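Local coordinates for arylamine n-acetyltransferase (Mycobacterium smegmatis, PDB 1W5R), which catalyses, in its unmodified form, the transfer of an acetyl group to arylamines, in this family typically taken from acetyl-coenzyme A, at residues 22-25 with 26-29; 54-57 with 58-61; 128-131 with 132-135; 215-218 with 219-222. The protein carries 1 engineered substitution. One frame throughout, in Å; residues are numbered along the deposited sequence.

Interaction 1. Residues 22-25 with 26-29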
# COMPACT_ATOMS: atom_id res chain seq x y z
N ARG A 22 -31.25 20.74 8.44
CA ARG A 22 -31.42 21.87 9.35
C ARG A 22 -30.05 22.42 9.76
O ARG A 22 -29.08 21.66 9.81
CB ARG A 22 -32.18 21.43 10.60
CG ARG A 22 -33.24 22.42 11.10
CD ARG A 22 -33.10 22.73 12.60
NE ARG A 22 -32.90 21.54 13.42
CZ ARG A 22 -32.61 21.55 14.72
NH1 ARG A 22 -32.49 22.70 15.37
NH2 ARG A 22 -32.43 20.41 15.37
N PRO A 23 -29.96 23.73 10.06
CA PRO A 23 -28.70 24.31 10.56
C PRO A 23 -28.42 24.02 12.04
O PRO A 23 -28.48 24.92 12.89
CB PRO A 23 -28.90 25.82 10.33
CG PRO A 23 -30.38 26.01 10.43
CD PRO A 23 -31.00 24.76 9.88
N ASP A 24 -28.09 22.77 12.34
CA ASP A 24 -27.72 22.38 13.69
C ASP A 24 -26.37 21.65 13.69
O ASP A 24 -25.80 21.37 12.62
CB ASP A 24 -28.83 21.52 14.33
CG ASP A 24 -29.20 20.30 13.49
OD1 ASP A 24 -28.31 19.67 12.90
OD2 ASP A 24 -30.40 19.95 13.44
N LEU A 25 -25.86 21.36 14.88
CA LEU A 25 -24.55 20.73 15.01
C LEU A 25 -24.46 19.35 14.35
O LEU A 25 -23.46 19.04 13.70
CB LEU A 25 -24.12 20.67 16.48
CG LEU A 25 -22.67 20.27 16.78
CD1 LEU A 25 -21.66 21.24 16.17
CD2 LEU A 25 -22.46 20.14 18.28
N GLY A 26 -25.50 18.53 14.50
CA GLY A 26 -25.55 17.22 13.85
C GLY A 26 -25.38 17.30 12.34
O GLY A 26 -24.66 16.50 11.74
N THR A 27 -26.04 18.28 11.73
CA THR A 27 -25.95 18.50 10.29
C THR A 27 -24.53 18.91 9.91
O THR A 27 -24.00 18.44 8.90
CB THR A 27 -26.95 19.57 9.82
OG1 THR A 27 -28.28 19.08 10.01
CG2 THR A 27 -26.75 19.89 8.33
N LEU A 28 -23.92 19.78 10.71
CA LEU A 28 -22.56 20.24 10.44
C LEU A 28 -21.60 19.06 10.39
O LEU A 28 -20.78 18.95 9.45
CB LEU A 28 -22.12 21.28 11.47
CG LEU A 28 -20.82 22.04 11.15
CD1 LEU A 28 -20.90 22.81 9.84
CD2 LEU A 28 -20.50 22.97 12.30
N HIS A 29 -21.70 18.15 11.35
CA HIS A 29 -20.89 16.93 11.33
C HIS A 29 -21.15 16.07 10.08
O HIS A 29 -20.23 15.59 9.43
CB HIS A 29 -21.15 16.10 12.60
CG HIS A 29 -20.48 16.64 13.82
ND1 HIS A 29 -19.25 16.19 14.26
CD2 HIS A 29 -20.87 17.59 14.70
CE1 HIS A 29 -18.92 16.84 15.35
NE2 HIS A 29 -19.88 17.69 15.65
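Asp24 is the N-cap of helix 25-38 and caps the amide of Thr27 with its side chain, near the protein surface. The evidence is Asp24 OD1, which accepts from Thr27 N at 2.9 Å with an N-H...O angle of 156°, nearly in line with the carboxylate C-O bond. A chi1 of 55° sets the carboxylate between the Asp24 backbone N and carbonyl carbon, and from there OD1 faces the helix start. Thr27 OG1 lies 2.7 Å from Arg22 O and 2.9 Å from Asp24 OD1, tying the incoming chain to the cap, although its single proton cannot be assigned. The other carboxylate oxygen, Asp24 OD2, makes a salt bridge to Arg22 NH2 at 2.8 Å, across the inverse gamma turn centred on Pro23. Regular helical bonding then begins with Leu28 N to Asp24 O at 3.1 Å, followed by His29 N to Leu25 O. That last carbonyl also meets the His29 ring in its plane, Leu25 O lying 3.1 Å from His29 CD2, while Leu25 CG is 3.8 Å from the same His29 CD2. Beyond the cap, Leu25 rests on Tyr127 and Leu28 on Val129, both of strand 127-129, and Pro141 touches Leu28 and His29.

Interaction 2. Residues 54-57 with 58-61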
# COMPACT_ATOMS: atom_id res chain seq x y z
N ASP A 54 -11.38 33.10 -9.26
CA ASP A 54 -12.77 33.50 -9.01
C ASP A 54 -13.35 32.60 -7.93
O ASP A 54 -13.54 31.40 -8.15
CB ASP A 54 -13.55 33.38 -10.32
CG ASP A 54 -15.01 33.79 -10.21
OD1 ASP A 54 -15.53 34.00 -9.09
OD2 ASP A 54 -15.65 33.91 -11.28
N LEU A 55 -13.62 33.17 -6.75
CA LEU A 55 -14.14 32.40 -5.63
C LEU A 55 -15.63 32.69 -5.35
O LEU A 55 -16.12 32.48 -4.24
CB LEU A 55 -13.28 32.61 -4.38
CG LEU A 55 -11.80 32.22 -4.56
CD1 LEU A 55 -11.02 32.56 -3.29
CD2 LEU A 55 -11.60 30.75 -4.94
N SER A 56 -16.33 33.20 -6.37
CA SER A 56 -17.78 33.37 -6.29
C SER A 56 -18.50 32.04 -6.17
O SER A 56 -17.98 31.00 -6.58
CB SER A 56 -18.28 34.11 -7.53
OG SER A 56 -18.15 33.31 -8.69
N ALA A 57 -19.71 32.06 -5.63
CA ALA A 57 -20.50 30.84 -5.56
C ALA A 57 -20.73 30.23 -6.95
O ALA A 57 -20.67 29.02 -7.13
CB ALA A 57 -21.84 31.10 -4.86
N GLU A 58 -21.02 31.09 -7.94
CA GLU A 58 -21.26 30.61 -9.30
C GLU A 58 -20.10 29.79 -9.82
O GLU A 58 -20.29 28.69 -10.36
CB GLU A 58 -21.56 31.79 -10.25
CG GLU A 58 -21.57 31.40 -11.72
CD GLU A 58 -22.06 32.52 -12.65
OE1 GLU A 58 -22.16 33.70 -12.22
OE2 GLU A 58 -22.34 32.22 -13.83
N ALA A 59 -18.89 30.32 -9.66
CA ALA A 59 -17.69 29.65 -10.14
C ALA A 59 -17.45 28.35 -9.38
O ALA A 59 -17.12 27.34 -9.99
CB ALA A 59 -16.50 30.56 -10.00
N LEU A 60 -17.59 28.39 -8.06
CA LEU A 60 -17.25 27.20 -7.26
C LEU A 60 -18.26 26.06 -7.39
O LEU A 60 -17.87 24.88 -7.45
CB LEU A 60 -17.02 27.60 -5.80
CG LEU A 60 -15.87 28.59 -5.59
CD1 LEU A 60 -15.68 28.87 -4.10
CD2 LEU A 60 -14.56 28.07 -6.22
N PHE A 61 -19.55 26.40 -7.44
CA PHE A 61 -20.57 25.38 -7.70
C PHE A 61 -20.39 24.78 -9.09
O PHE A 61 -20.44 23.56 -9.27
CB PHE A 61 -21.98 25.96 -7.55
CG PHE A 61 -22.51 25.98 -6.13
CD1 PHE A 61 -22.19 27.02 -5.26
CD2 PHE A 61 -23.37 24.96 -5.68
CE1 PHE A 61 -22.71 27.05 -3.94
CE2 PHE A 61 -23.89 24.98 -4.37
CZ PHE A 61 -23.56 26.02 -3.50
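Ser56 caps helix 57-66 by accepting at OG from Ala59 N, 3.2 Å away, with an N-H...O angle of 161°. Chi1 of 68° sets this OG between its own N and carbonyl carbon, where it can face Ala59 N. The same hydroxyl donates to Asp54 OD1 at 2.7 Å, reaching it on the syn side, 31° out of the carboxylate plane. Ser56 N also donates to Asp54 OD1, at 2.9 Å and from the same face of that plane, which closes an Asx turn. Asp54 thus positions the capping hydroxyl as a second shell, its carboxylate kept in place by two donors, while Ala59 CB comes within 3.6 Å of Asp54 CG. This is the more open side: Asp54 and Glu58 are exposed, and Glu58 stretches its extended chain away from the cap. The inner side is close-packed. Leu60 lays CD1 3.6 Å from Leu55 O and CD2 4.2 Å from Leu55 CD2, the two leucines meeting at a slant. Leu55 continues onto Leu192 and Ser196 of helix 189-201. Phe61 has its ring edge towards Ala57 O, with CD1 3.1 Å from that oxygen, and it touches Leu8 and Tyr11 of helix 8-14 and Leu79 and Val83 of helix 73-87.

Interaction 3. Residues 128-131 with 132-135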
# COMPACT_ATOMS: atom_id res chain seq x y z
N LEU A 128 -14.51 25.71 14.21
CA LEU A 128 -13.60 25.66 13.07
C LEU A 128 -14.03 24.56 12.12
O LEU A 128 -14.25 23.41 12.52
CB LEU A 128 -12.16 25.42 13.53
CG LEU A 128 -11.12 25.31 12.40
CD1 LEU A 128 -11.04 26.58 11.57
CD2 LEU A 128 -9.78 24.91 12.99
N VAL A 129 -14.18 24.92 10.84
CA VAL A 129 -14.54 23.95 9.81
C VAL A 129 -13.53 24.11 8.68
O VAL A 129 -13.28 25.22 8.22
CB VAL A 129 -15.99 24.19 9.30
CG1 VAL A 129 -16.29 23.26 8.14
CG2 VAL A 129 -16.98 23.95 10.45
N ASP A 130 -12.93 23.00 8.28
CA ASP A 130 -11.91 23.05 7.23
C ASP A 130 -11.95 21.74 6.48
O ASP A 130 -11.50 20.72 6.98
CB ASP A 130 -10.53 23.29 7.85
CG ASP A 130 -9.40 23.29 6.83
OD1 ASP A 130 -9.66 23.31 5.60
OD2 ASP A 130 -8.22 23.30 7.27
N VAL A 131 -12.54 21.77 5.29
CA VAL A 131 -12.59 20.58 4.44
C VAL A 131 -11.63 20.74 3.24
O VAL A 131 -11.70 19.97 2.28
CB VAL A 131 -14.02 20.26 3.97
CG1 VAL A 131 -14.92 19.94 5.18
CG2 VAL A 131 -14.61 21.41 3.14
N GLY A 132 -10.75 21.73 3.32
CA GLY A 132 -9.91 22.10 2.18
C GLY A 132 -8.41 21.96 2.33
O GLY A 132 -7.67 22.40 1.44
N PHE A 133 -7.95 21.35 3.43
CA PHE A 133 -6.50 21.29 3.68
C PHE A 133 -5.84 20.10 2.98
O PHE A 133 -4.61 19.99 2.97
CB PHE A 133 -6.23 21.22 5.19
CG PHE A 133 -4.78 21.43 5.56
CD1 PHE A 133 -4.14 22.64 5.29
CD2 PHE A 133 -4.06 20.41 6.20
CE1 PHE A 133 -2.79 22.83 5.63
CE2 PHE A 133 -2.72 20.61 6.56
CZ PHE A 133 -2.09 21.81 6.26
N GLY A 134 -6.64 19.21 2.40
CA GLY A 134 -6.13 18.05 1.65
C GLY A 134 -6.17 16.77 2.46
O GLY A 134 -7.11 16.55 3.24
N GLY A 135 -5.15 15.93 2.32
CA GLY A 135 -5.14 14.63 2.99
C GLY A 135 -5.27 14.67 4.52
O GLY A 135 -5.83 13.74 5.10
O HOH W 1 -9.29 18.94 1.34
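Asp130 and Gly132 are joined by a hydrogen bond: Gly132 N donates to Asp130 OD1 at 3.0 Å, with an N-H...O angle of 155°. The amide comes to the anti side of the carboxylate, 33° out of its plane, and the span of two residues is that of an Asx turn. Chi1 of 177° carries the Asp130 carboxylate away from its own N and alongside the chain that follows. Further polar partners satisfy both oxygens: Asn77 ND2 donates to OD1, Asn77 also accepting from Val131 N and so gripping this corner at two points, while OD2 is hydrogen-bonded to His113 NE2 and weakly to Tyr180 OH.

Van der Waals contact adds to the polar set. Asp130 OD2 lies 3.6 Å from Phe133 CB, with carboxylate and ring planes steeply inclined. The Phe133 ring goes on to meet the rings of His113 and Tyr180, whereas Val131 turns the other way, onto Val32, His35 and Asn36 of helix 25-38.

A water provides the third kind of link, donating to Val131 O at 2.8 Å and accepting from Gly134 N at 2.9 Å, so it spans the bend without direct contact between those backbone groups. Buried near the centre of the chain, just past strand 127-129, the Asp130-His113 pair is consistent with the aspartate and histidine of the Cys-His-Asp catalytic triad of arylamine N-acetyltransferases.

Interaction 4. Residues 215-218 with 219-222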
# COMPACT_ATOMS: atom_id res chain seq x y z
N VAL A 215 -8.36 12.57 -0.73
CA VAL A 215 -9.75 12.35 -0.33
C VAL A 215 -9.70 11.64 1.02
O VAL A 215 -8.69 11.01 1.35
CB VAL A 215 -10.56 11.55 -1.39
CG1 VAL A 215 -10.15 10.06 -1.40
CG2 VAL A 215 -12.06 11.74 -1.19
N VAL A 216 -10.77 11.75 1.81
CA VAL A 216 -10.77 11.12 3.13
C VAL A 216 -12.07 10.36 3.33
O VAL A 216 -13.15 10.94 3.26
CB VAL A 216 -10.59 12.15 4.28
CG1 VAL A 216 -10.55 11.43 5.64
CG2 VAL A 216 -9.31 12.95 4.09
N THR A 217 -11.94 9.06 3.59
CA THR A 217 -13.09 8.20 3.84
C THR A 217 -13.17 7.94 5.34
O THR A 217 -12.28 8.35 6.10
CB THR A 217 -12.93 6.84 3.12
OG1 THR A 217 -11.83 6.12 3.69
CG2 THR A 217 -12.68 7.05 1.62
N ASP A 218 -14.22 7.24 5.77
CA ASP A 218 -14.34 6.90 7.19
C ASP A 218 -13.12 6.15 7.70
O ASP A 218 -12.74 6.30 8.87
CB ASP A 218 -15.59 6.05 7.47
CG ASP A 218 -16.88 6.77 7.17
OD1 ASP A 218 -16.86 7.96 6.78
OD2 ASP A 218 -17.95 6.13 7.34
N ASP A 219 -12.51 5.33 6.83
CA ASP A 219 -11.43 4.42 7.23
C ASP A 219 -10.02 4.91 6.95
O ASP A 219 -9.07 4.41 7.53
CB ASP A 219 -11.58 3.07 6.54
CG ASP A 219 -12.82 2.32 6.98
OD1 ASP A 219 -13.20 2.44 8.16
OD2 ASP A 219 -13.39 1.60 6.13
N ALA A 220 -9.87 5.87 6.03
CA ALA A 220 -8.51 6.20 5.60
C ALA A 220 -8.37 7.59 5.01
O ALA A 220 -9.32 8.11 4.43
CB ALA A 220 -8.00 5.16 4.60
N ARG A 221 -7.17 8.14 5.13
CA ARG A 221 -6.80 9.37 4.43
C ARG A 221 -5.94 9.00 3.24
O ARG A 221 -4.99 8.23 3.38
CB ARG A 221 -6.01 10.30 5.36
CG ARG A 221 -6.79 10.76 6.58
CD ARG A 221 -5.91 11.58 7.51
NE ARG A 221 -6.65 12.18 8.64
CZ ARG A 221 -7.42 13.27 8.53
NH1 ARG A 221 -7.59 13.87 7.36
NH2 ARG A 221 -8.04 13.76 9.61
N TYR A 222 -6.27 9.57 2.08
CA TYR A 222 -5.54 9.32 0.84
C TYR A 222 -4.90 10.60 0.36
O TYR A 222 -5.58 11.61 0.23
CB TYR A 222 -6.50 8.81 -0.25
CG TYR A 222 -7.14 7.49 0.11
CD1 TYR A 222 -8.28 7.45 0.90
CD2 TYR A 222 -6.59 6.29 -0.35
CE1 TYR A 222 -8.87 6.24 1.23
CE2 TYR A 222 -7.17 5.07 -0.01
CZ TYR A 222 -8.31 5.05 0.77
OH TYR A 222 -8.89 3.84 1.12
O HOH W 2 -11.27 3.77 2.44
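Ala220 O is the focus of the hairpin turn: Thr217 N donates to it at 2.9 Å, nearly in line with the carbonyl, and Val216 CA makes a C-H...O contact at 3.6 Å. Thr217 OG1, set by a chi1 of 66° between its backbone N and carbonyl carbon, faces the Ala220 backbone and lies 3.3 Å from Ala220 O, its proton not assignable. Asp218 and Asp219 form the two-residue connection, with backbone angles close to a type I turn. Behind it, Val215 and Tyr222 are an antiparallel hydrogen-bonded pair: Tyr222 N meets Val215 O at 2.9 Å with a C=O...N angle of 178°, and Val215 N returns a bond to Tyr222 O. Val215 CG1 stands out of the Tyr222 ring plane, 3.9 Å from CD1. In that plane, at the ring edge, are Thr217 OG1 and a water 2.7 Å from both Thr217 OG1 and Tyr222 OH. On the opposite face, in the non-hydrogen-bonded pair, Val216 CG2 approaches Arg221 NH1 to 3.8 Å. The buried guanidinium is answered by Glu155 and by the carbonyls of Gly135 and Thr137, and Asp218 by Arg37 and Arg153. Charge pairing at the turn (Asp218) and on the second strand (Arg221) probably helps fix this hairpin against surrounding loops and helix 25-38.

Along the chain the four contacts follow in series. Interactions 1 and 2 each cap a helix, 25-38 and 57-66, with centres about 23 Å apart and no touch between them. Interaction 3 lies nearest the chain centre, leaving strand 127-129 of the larger antiparallel sheet, and it touches two of the others: Leu28 of interaction 1 packs on Val129, and Arg221 of interaction 4 probably hydrogen-bonds Gly135 O. Interaction 4 belongs to the smaller antiparallel sheet, on the other side of the chain centre from interaction 2, their centres about 26 Å apart. The segment 128-135, which probably carries the triad aspartate, thus meets helix 25-38 at Val129 and the hairpin 212-225 at Gly135.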